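Local coordinates for protein possible prolidase (PDB 2P9B) that is a putative amidohydrolase that probably hydrolyses carbon-nitrogen bonds other than peptide bonds, at residues A[131-142]-A[157-165]; A[199-210]-A[241-252]. One frame throughout, in Å; residues are numbered along the deposited sequence.

Contact 1: residues A[131-142]-A[157-165]; sequences TIRTLGDVGYEV and PRILASGPL
Strands 131-134 and 158-160 run parallel, their axes approaching to 4.7 Å and inclined by 22°, Ile132 exchanging backbone hydrogen bonds with Arg158 O and Leu160 N before Thr134 N reaches Leu160 O. With helix 141-150 between them they form a beta-alpha-beta unit of the amidohydrolase TIM barrel. Ile132 and Ile159 lie side by side on the face turned to that helix, CG1 to CG1 3.8 Å, and Val142 CG1 packs on Ile159 CG2 and Ala161 CB. On the other face the Arg158 guanidinium donates from NH1, in its own plane, to Thr131 OG1 at 2.9 Å; Asp402 gives that nitrogen a salt bridge.

Past the strand ends polar side chains bind the loops. Thr134 OG1, set between its backbone N and carbonyl carbon (chi1 61°), accepts from Ser162 N and donates to the syn lone pair of Asp137 OD1. The other oxygen, Asp137 OD2, receives Gly163 N at 2.8 Å from above the carboxylate plane. With the carboxylate of Asp137 gone, as in an alanine here, Gly163 N and the Thr134 hydroxyl would probably lose these acceptors, leaving the 162-164 loop less firmly tied. Gly163 O takes both Asp137 N and Ser162 OG, while Ser162 OG itself accepts from Gly136 N at 2.8 Å. Farther out, Tyr140 crosses Pro164 at about a right angle, CE1 lying 3.6 Å from CD.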
loop_
_atom_site.group_PDB
_atom_site.type_symbol
_atom_site.label_atom_id
_atom_site.label_comp_id
_atom_site.label_asym_id
_atom_site.label_seq_id
_atom_site.Cartn_x
_atom_site.Cartn_y
_atom_site.Cartn_z
ATOM N N THR A 131 6.634 4.495 -0.998
ATOM C CA THR A 131 5.590 4.721 -1.983
ATOM C C THR A 131 4.279 4.345 -1.313
ATOM O O THR A 131 4.204 3.331 -0.622
ATOM C CB THR A 131 5.757 3.841 -3.247
ATOM O OG1 THR A 131 7.016 4.119 -3.870
ATOM C CG2 THR A 131 4.639 4.132 -4.251
ATOM N N ILE A 132 3.260 5.175 -1.502
ATOM C CA ILE A 132 1.954 4.907 -0.928
ATOM C C ILE A 132 0.877 5.286 -1.922
ATOM O O ILE A 132 1.115 6.076 -2.840
ATOM C CB ILE A 132 1.681 5.735 0.376
ATOM C CG1 ILE A 132 1.651 7.239 0.067
ATOM C CG2 ILE A 132 2.726 5.419 1.422
ATOM C CD1 ILE A 132 1.258 8.103 1.269
ATOM N N ARG A 133 -0.297 4.689 -1.755
ATOM C CA ARG A 133 -1.447 5.037 -2.571
ATOM C C ARG A 133 -2.528 5.366 -1.563
ATOM O O ARG A 133 -2.787 4.574 -0.662
ATOM C CB ARG A 133 -1.945 3.877 -3.437
ATOM C CG ARG A 133 -3.296 4.211 -4.096
ATOM C CD ARG A 133 -3.806 3.114 -5.016
ATOM N NE ARG A 133 -3.987 1.850 -4.307
ATOM C CZ ARG A 133 -4.670 0.816 -4.786
ATOM N NH1 ARG A 133 -5.251 0.894 -5.975
ATOM N NH2 ARG A 133 -4.760 -0.307 -4.080
ATOM N N THR A 134 -3.132 6.543 -1.675
ATOM C CA THR A 134 -4.224 6.862 -0.766
ATOM C C THR A 134 -5.486 6.378 -1.475
ATOM O O THR A 134 -5.546 6.364 -2.708
ATOM C CB THR A 134 -4.341 8.384 -0.480
ATOM O OG1 THR A 134 -4.595 9.103 -1.696
ATOM C CG2 THR A 134 -3.068 8.893 0.172
ATOM N N LEU A 135 -6.478 5.947 -0.705
ATOM C CA LEU A 135 -7.729 5.485 -1.279
ATOM C C LEU A 135 -8.898 6.129 -0.552
ATOM O O LEU A 135 -9.702 5.451 0.084
ATOM C CB LEU A 135 -7.833 3.958 -1.198
ATOM C CG LEU A 135 -6.851 3.230 -2.123
ATOM C CD1 LEU A 135 -6.925 1.721 -1.896
ATOM C CD2 LEU A 135 -7.181 3.597 -3.569
ATOM N N GLY A 136 -8.976 7.448 -0.654
ATOM C CA GLY A 136 -10.049 8.178 -0.012
ATOM C C GLY A 136 -9.510 9.365 0.752
ATOM O O GLY A 136 -9.197 9.258 1.939
ATOM N N ASP A 137 -9.376 10.492 0.060
ATOM C CA ASP A 137 -8.884 11.724 0.672
ATOM C C ASP A 137 -10.106 12.577 1.003
ATOM O O ASP A 137 -11.222 12.233 0.626
ATOM C CB ASP A 137 -7.994 12.506 -0.306
ATOM C CG ASP A 137 -6.848 11.672 -0.869
ATOM O OD1 ASP A 137 -6.398 10.745 -0.177
ATOM O OD2 ASP A 137 -6.387 11.954 -1.995
ATOM N N VAL A 138 -9.899 13.684 1.706
ATOM C CA VAL A 138 -11.022 14.557 2.033
ATOM C C VAL A 138 -11.351 15.392 0.799
ATOM O O VAL A 138 -12.500 15.453 0.357
ATOM C CB VAL A 138 -10.686 15.493 3.214
ATOM C CG1 VAL A 138 -11.818 16.487 3.430
ATOM C CG2 VAL A 138 -10.457 14.674 4.472
ATOM N N GLY A 139 -10.325 16.027 0.248
ATOM C CA GLY A 139 -10.488 16.842 -0.940
ATOM C C GLY A 139 -9.304 16.585 -1.848
ATOM O O GLY A 139 -8.993 15.435 -2.148
ATOM N N TYR A 140 -8.626 17.645 -2.274
ATOM C CA TYR A 140 -7.472 17.480 -3.143
ATOM C C TYR A 140 -6.163 17.888 -2.474
ATOM O O TYR A 140 -5.178 18.226 -3.140
ATOM C CB TYR A 140 -7.717 18.243 -4.447
ATOM C CG TYR A 140 -8.899 17.664 -5.189
ATOM C CD1 TYR A 140 -8.873 16.347 -5.647
ATOM C CD2 TYR A 140 -10.078 18.395 -5.354
ATOM C CE1 TYR A 140 -9.990 15.761 -6.243
ATOM C CE2 TYR A 140 -11.206 17.815 -5.953
ATOM C CZ TYR A 140 -11.152 16.499 -6.393
ATOM O OH TYR A 140 -12.259 15.912 -6.970
ATOM N N GLU A 141 -6.152 17.803 -1.142
ATOM C CA GLU A 141 -4.980 18.149 -0.346
ATOM C C GLU A 141 -3.814 17.184 -0.550
ATOM O O GLU A 141 -2.653 17.566 -0.381
ATOM C CB GLU A 141 -5.343 18.211 1.148
ATOM C CG GLU A 141 -5.718 16.879 1.814
ATOM C CD GLU A 141 -7.086 16.349 1.406
ATOM O OE1 GLU A 141 -7.893 17.121 0.846
ATOM O OE2 GLU A 141 -7.363 15.160 1.660
ATOM N N VAL A 142 -4.111 15.932 -0.889
ATOM C CA VAL A 142 -3.035 14.969 -1.113
ATOM C C VAL A 142 -2.440 15.217 -2.495
ATOM O O VAL A 142 -1.241 15.040 -2.704
ATOM C CB VAL A 142 -3.527 13.507 -0.998
ATOM C CG1 VAL A 142 -2.345 12.546 -1.115
ATOM C CG2 VAL A 142 -4.208 13.304 0.350
ATOM N N PRO A 157 7.169 10.539 0.744
ATOM C CA PRO A 157 7.086 9.339 -0.087
ATOM C C PRO A 157 6.475 9.643 -1.448
ATOM O O PRO A 157 5.883 10.705 -1.657
ATOM C CB PRO A 157 6.192 8.424 0.737
ATOM C CG PRO A 157 5.211 9.408 1.343
ATOM C CD PRO A 157 6.132 10.529 1.796
ATOM N N ARG A 158 6.637 8.704 -2.373
ATOM C CA ARG A 158 6.053 8.826 -3.702
ATOM C C ARG A 158 4.575 8.552 -3.436
ATOM O O ARG A 158 4.239 7.543 -2.816
ATOM C CB ARG A 158 6.647 7.759 -4.623
ATOM C CG ARG A 158 6.030 7.703 -6.005
ATOM C CD ARG A 158 6.719 6.654 -6.871
ATOM N NE ARG A 158 8.130 6.968 -7.112
ATOM C CZ ARG A 158 9.144 6.489 -6.397
ATOM N NH1 ARG A 158 8.921 5.661 -5.384
ATOM N NH2 ARG A 158 10.388 6.832 -6.704
ATOM N N ILE A 159 3.699 9.442 -3.894
ATOM C CA ILE A 159 2.273 9.293 -3.630
ATOM C C ILE A 159 1.333 9.164 -4.822
ATOM O O ILE A 159 1.423 9.926 -5.788
ATOM C CB ILE A 159 1.740 10.501 -2.791
ATOM C CG1 ILE A 159 2.489 10.600 -1.462
ATOM C CG2 ILE A 159 0.236 10.353 -2.546
ATOM C CD1 ILE A 159 2.102 11.839 -0.645
ATOM N N LEU A 160 0.451 8.169 -4.757
ATOM C CA LEU A 160 -0.592 8.018 -5.764
ATOM C C LEU A 160 -1.802 8.513 -4.979
ATOM O O LEU A 160 -2.260 7.845 -4.053
ATOM C CB LEU A 160 -0.794 6.563 -6.176
ATOM C CG LEU A 160 0.098 6.058 -7.310
ATOM C CD1 LEU A 160 1.525 5.874 -6.818
ATOM C CD2 LEU A 160 -0.470 4.747 -7.826
ATOM N N ALA A 161 -2.291 9.697 -5.335
ATOM C CA ALA A 161 -3.426 10.311 -4.649
ATOM C C ALA A 161 -4.742 10.024 -5.359
ATOM O O ALA A 161 -4.862 10.220 -6.561
ATOM C CB ALA A 161 -3.211 11.824 -4.547
ATOM N N SER A 162 -5.729 9.579 -4.590
ATOM C CA SER A 162 -7.034 9.232 -5.133
ATOM C C SER A 162 -8.063 10.350 -5.105
ATOM O O SER A 162 -9.072 10.275 -5.805
ATOM C CB SER A 162 -7.614 8.071 -4.334
ATOM O OG SER A 162 -7.951 8.523 -3.028
ATOM N N GLY A 163 -7.824 11.381 -4.304
ATOM C CA GLY A 163 -8.835 12.417 -4.183
ATOM C C GLY A 163 -9.950 11.758 -3.382
ATOM O O GLY A 163 -9.735 10.683 -2.814
ATOM N N PRO A 164 -11.146 12.356 -3.300
ATOM C CA PRO A 164 -12.202 11.692 -2.521
ATOM C C PRO A 164 -12.682 10.393 -3.160
ATOM O O PRO A 164 -12.714 10.267 -4.381
ATOM C CB PRO A 164 -13.304 12.753 -2.445
ATOM C CG PRO A 164 -13.032 13.643 -3.624
ATOM C CD PRO A 164 -11.540 13.720 -3.682
ATOM N N LEU A 165 -13.048 9.417 -2.339
ATOM C CA LEU A 165 -13.516 8.161 -2.908
ATOM C C LEU A 165 -14.930 8.364 -3.422
ATOM O O LEU A 165 -15.619 9.304 -3.021
ATOM C CB LEU A 165 -13.463 7.032 -1.873
ATOM C CG LEU A 165 -14.361 7.071 -0.639
ATOM C CD1 LEU A 165 -15.779 6.655 -1.002
ATOM C CD2 LEU A 165 -13.792 6.120 0.403
HETATM O O HOH W 1 -12.743 10.118 0.529
#

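Contact 2: residues A[199-210]-A[241-252]; sequences VNAIKIAATGGV and VIVGAHAQSPEG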
loop_
_atom_site.group_PDB
_atom_site.type_symbol
_atom_site.label_atom_id
_atom_site.label_comp_id
_atom_site.label_asym_id
_atom_site.label_seq_id
_atom_site.Cartn_x
_atom_site.Cartn_y
_atom_site.Cartn_z
ATOM N N VAL A 199 -5.875 13.782 -9.728
ATOM C CA VAL A 199 -5.592 12.525 -9.036
ATOM C C VAL A 199 -4.849 11.547 -9.945
ATOM O O VAL A 199 -4.911 11.659 -11.171
ATOM C CB VAL A 199 -6.890 11.839 -8.538
ATOM C CG1 VAL A 199 -7.718 12.821 -7.727
ATOM C CG2 VAL A 199 -7.693 11.291 -9.714
ATOM N N ASN A 200 -4.114 10.614 -9.344
ATOM C CA ASN A 200 -3.433 9.590 -10.127
ATOM C C ASN A 200 -3.750 8.216 -9.539
ATOM O O ASN A 200 -2.948 7.288 -9.583
ATOM C CB ASN A 200 -1.917 9.858 -10.250
ATOM C CG ASN A 200 -1.187 9.852 -8.930
ATOM O OD1 ASN A 200 -1.689 10.332 -7.917
ATOM N ND2 ASN A 200 0.042 9.333 -8.945
ATOM N N ALA A 201 -4.967 8.122 -9.004
ATOM C CA ALA A 201 -5.534 6.902 -8.435
ATOM C C ALA A 201 -7.027 7.169 -8.218
ATOM O O ALA A 201 -7.434 8.316 -8.053
ATOM C CB ALA A 201 -4.855 6.553 -7.100
ATOM N N ILE A 202 -7.840 6.116 -8.264
ATOM C CA ILE A 202 -9.278 6.252 -8.038
ATOM C C ILE A 202 -9.715 5.179 -7.048
ATOM O O ILE A 202 -9.228 4.046 -7.103
ATOM C CB ILE A 202 -10.091 6.065 -9.343
ATOM C CG1 ILE A 202 -9.849 7.242 -10.294
ATOM C CG2 ILE A 202 -11.579 5.965 -9.021
ATOM C CD1 ILE A 202 -10.378 8.576 -9.783
ATOM N N LYS A 203 -10.619 5.541 -6.143
ATOM C CA LYS A 203 -11.148 4.603 -5.159
ATOM C C LYS A 203 -12.674 4.593 -5.223
ATOM O O LYS A 203 -13.314 5.645 -5.164
ATOM C CB LYS A 203 -10.713 4.998 -3.744
ATOM C CG LYS A 203 -11.372 4.183 -2.638
ATOM C CD LYS A 203 -11.041 2.701 -2.770
ATOM C CE LYS A 203 -11.415 1.951 -1.500
ATOM N NZ LYS A 203 -10.770 0.613 -1.456
ATOM N N ILE A 204 -13.241 3.398 -5.360
ATOM C CA ILE A 204 -14.688 3.217 -5.415
ATOM C C ILE A 204 -15.094 2.323 -4.248
ATOM O O ILE A 204 -14.376 1.381 -3.910
ATOM C CB ILE A 204 -15.132 2.479 -6.707
ATOM C CG1 ILE A 204 -14.631 3.210 -7.952
ATOM C CG2 ILE A 204 -16.651 2.374 -6.750
ATOM C CD1 ILE A 204 -14.819 2.404 -9.230
ATOM N N ALA A 205 -16.231 2.622 -3.628
ATOM C CA ALA A 205 -16.746 1.788 -2.550
ATOM C C ALA A 205 -17.813 0.924 -3.230
ATOM O O ALA A 205 -18.920 1.387 -3.490
ATOM C CB ALA A 205 -17.370 2.649 -1.455
ATOM N N ALA A 206 -17.465 -0.316 -3.549
ATOM C CA ALA A 206 -18.405 -1.218 -4.216
ATOM C C ALA A 206 -19.426 -1.766 -3.234
ATOM O O ALA A 206 -20.553 -2.094 -3.606
ATOM C CB ALA A 206 -17.651 -2.373 -4.865
ATOM N N THR A 207 -19.017 -1.855 -1.973
ATOM C CA THR A 207 -19.862 -2.386 -0.914
ATOM C C THR A 207 -19.699 -1.562 0.358
ATOM O O THR A 207 -18.979 -0.563 0.375
ATOM C CB THR A 207 -19.445 -3.823 -0.577
ATOM O OG1 THR A 207 -18.109 -3.807 -0.062
ATOM C CG2 THR A 207 -19.479 -4.697 -1.819
ATOM N N GLY A 208 -20.371 -2.000 1.423
ATOM C CA GLY A 208 -20.258 -1.334 2.705
ATOM C C GLY A 208 -18.955 -1.786 3.337
ATOM O O GLY A 208 -18.194 -2.517 2.703
ATOM N N GLY A 209 -18.695 -1.384 4.577
ATOM C CA GLY A 209 -17.451 -1.765 5.233
ATOM C C GLY A 209 -17.430 -3.103 5.955
ATOM O O GLY A 209 -18.375 -3.887 5.870
ATOM N N VAL A 210 -16.337 -3.353 6.672
ATOM C CA VAL A 210 -16.149 -4.594 7.423
ATOM C C VAL A 210 -17.247 -4.868 8.450
ATOM O O VAL A 210 -17.593 -6.023 8.704
ATOM C CB VAL A 210 -14.787 -4.595 8.162
ATOM C CG1 VAL A 210 -14.677 -5.816 9.066
ATOM C CG2 VAL A 210 -13.647 -4.591 7.153
ATOM N N VAL A 241 -5.039 5.788 -15.332
ATOM C CA VAL A 241 -5.152 5.798 -13.882
ATOM C C VAL A 241 -5.738 4.487 -13.357
ATOM O O VAL A 241 -6.755 4.011 -13.857
ATOM C CB VAL A 241 -6.022 6.989 -13.427
ATOM C CG1 VAL A 241 -6.284 6.913 -11.933
ATOM C CG2 VAL A 241 -5.308 8.291 -13.761
ATOM N N ILE A 242 -5.089 3.895 -12.353
ATOM C CA ILE A 242 -5.582 2.639 -11.793
ATOM C C ILE A 242 -6.725 2.856 -10.809
ATOM O O ILE A 242 -6.731 3.809 -10.028
ATOM C CB ILE A 242 -4.466 1.837 -11.082
ATOM C CG1 ILE A 242 -3.834 2.676 -9.980
ATOM C CG2 ILE A 242 -3.421 1.387 -12.094
ATOM C CD1 ILE A 242 -2.925 1.873 -9.060
ATOM N N VAL A 243 -7.690 1.946 -10.854
ATOM C CA VAL A 243 -8.873 2.009 -10.011
ATOM C C VAL A 243 -8.909 0.894 -8.975
ATOM O O VAL A 243 -8.636 -0.262 -9.284
ATOM C CB VAL A 243 -10.143 1.914 -10.881
ATOM C CG1 VAL A 243 -11.389 1.949 -10.011
ATOM C CG2 VAL A 243 -10.154 3.048 -11.896
ATOM N N GLY A 244 -9.243 1.265 -7.745
ATOM C CA GLY A 244 -9.351 0.304 -6.670
ATOM C C GLY A 244 -10.780 0.322 -6.178
ATOM O O GLY A 244 -11.439 1.365 -6.190
ATOM N N ALA A 245 -11.282 -0.835 -5.768
ATOM C CA ALA A 245 -12.640 -0.909 -5.269
ATOM C C ALA A 245 -12.626 -1.667 -3.962
ATOM O O ALA A 245 -12.025 -2.731 -3.853
ATOM C CB ALA A 245 -13.538 -1.617 -6.271
ATOM N N HIS A 246 -13.267 -1.093 -2.963
ATOM C CA HIS A 246 -13.352 -1.733 -1.673
ATOM C C HIS A 246 -14.595 -2.621 -1.755
ATOM O O HIS A 246 -15.686 -2.157 -2.078
ATOM C CB HIS A 246 -13.432 -0.643 -0.596
ATOM C CG HIS A 246 -14.621 -0.735 0.300
ATOM N ND1 HIS A 246 -14.764 -1.724 1.249
ATOM C CD2 HIS A 246 -15.694 0.079 0.436
ATOM C CE1 HIS A 246 -15.873 -1.511 1.935
ATOM N NE2 HIS A 246 -16.457 -0.424 1.463
ATOM N N ALA A 247 -14.405 -3.916 -1.521
ATOM C CA ALA A 247 -15.505 -4.872 -1.583
ATOM C C ALA A 247 -15.254 -5.981 -0.573
ATOM O O ALA A 247 -14.168 -6.557 -0.539
ATOM C CB ALA A 247 -15.608 -5.451 -2.986
ATOM N N GLN A 248 -16.256 -6.267 0.254
ATOM C CA GLN A 248 -16.135 -7.313 1.264
ATOM C C GLN A 248 -17.160 -8.438 1.105
ATOM O O GLN A 248 -17.550 -9.086 2.077
ATOM C CB GLN A 248 -16.219 -6.714 2.681
ATOM C CG GLN A 248 -17.208 -5.560 2.879
ATOM C CD GLN A 248 -18.670 -5.976 2.773
ATOM O OE1 GLN A 248 -19.431 -5.889 3.745
ATOM N NE2 GLN A 248 -19.071 -6.415 1.593
ATOM N N SER A 249 -17.578 -8.672 -0.135
ATOM C CA SER A 249 -18.543 -9.723 -0.433
ATOM C C SER A 249 -18.282 -10.234 -1.840
ATOM O O SER A 249 -17.834 -9.488 -2.704
ATOM C CB SER A 249 -19.971 -9.183 -0.356
ATOM O OG SER A 249 -20.236 -8.291 -1.429
ATOM N N PRO A 250 -18.561 -11.518 -2.089
ATOM C CA PRO A 250 -18.337 -12.081 -3.424
ATOM C C PRO A 250 -19.077 -11.315 -4.523
ATOM O O PRO A 250 -18.557 -11.144 -5.622
ATOM C CB PRO A 250 -18.838 -13.514 -3.283
ATOM C CG PRO A 250 -18.541 -13.827 -1.854
ATOM C CD PRO A 250 -18.975 -12.565 -1.139
ATOM N N GLU A 251 -20.295 -10.867 -4.238
ATOM C CA GLU A 251 -21.048 -10.127 -5.239
ATOM C C GLU A 251 -20.347 -8.810 -5.561
ATOM O O GLU A 251 -20.263 -8.412 -6.724
ATOM C CB GLU A 251 -22.471 -9.850 -4.753
ATOM C CG GLU A 251 -23.347 -9.140 -5.777
ATOM C CD GLU A 251 -23.377 -9.843 -7.131
ATOM O OE1 GLU A 251 -23.252 -11.085 -7.171
ATOM O OE2 GLU A 251 -23.549 -9.154 -8.158
ATOM N N GLY A 252 -19.841 -8.142 -4.528
ATOM C CA GLY A 252 -19.148 -6.882 -4.726
ATOM C C GLY A 252 -17.868 -7.082 -5.507
ATOM O O GLY A 252 -17.531 -6.305 -6.405
HETATM O O HOH W 2 -2.564 5.361 -11.473
HETATM O O HOH W 3 -6.442 3.236 -7.301
#
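Backbone hydrogen bonds between 202-205 and 243-247, neighbouring parallel strands of the TIM barrel, carry most of the polar contact: Gly244 N to Ile202 O at 2.9 Å, Ile204 N to Gly244 O at 2.8 Å and His246 N to Ile204 O at 2.9 Å. A water donates to both Ile202 O and Ile242 O at the start of the pair. Beyond its end Thr207 OG1 accepts Gln248 N at 3.1 Å, and the same oxygen lies over one face of the His246 imidazole, offset toward its rim.

Lys203 extends along the same side of the sheet as His246. Its CG is anti to the backbone N (chi1 172°) and the chain bends at the next torsion, bringing CE to 3.4 Å from His246 CB; the ammonium forms a salt bridge with Glu265. The methyl of Ala205 meets the ring edge at CD2, 3.6 Å away. On the other side of the sheet, that of Ile202, Ile204 and Val243, Ile204 CD1 presses on Val243 CG1 at 3.5 Å, and Val243 CG2 sits beside Ile202 CB.

This apolar face is covered by helix 226-238, through Ile232 and Ala236, while helix 184-196 packs on Ile202 and Val241; strand 263-264 continues the parallel barrel sheet beyond strand 243-247.

Overall arrangement
Both contacts are largely buried and join parallel strands of the same barrel, the segments of contact 1 preceding those of contact 2 along the chain. Their centres are about 14 Å apart, and the two meet directly where Asn200 OD1 probably accepts a hydrogen bond from Ala161 N at 2.7 Å; Leu135 O also packs on Lys203 CG. Contact 1 encloses a single helix and draws its polar side-chain bonds largely from the loops after its strands. Contact 2 spans a longer connection and relies more on backbone bonds and aliphatic packing. Glu265 links their charged chemistry, forming salt bridges with both Lys203 and Arg133, whose NE also bonds Ala76 O.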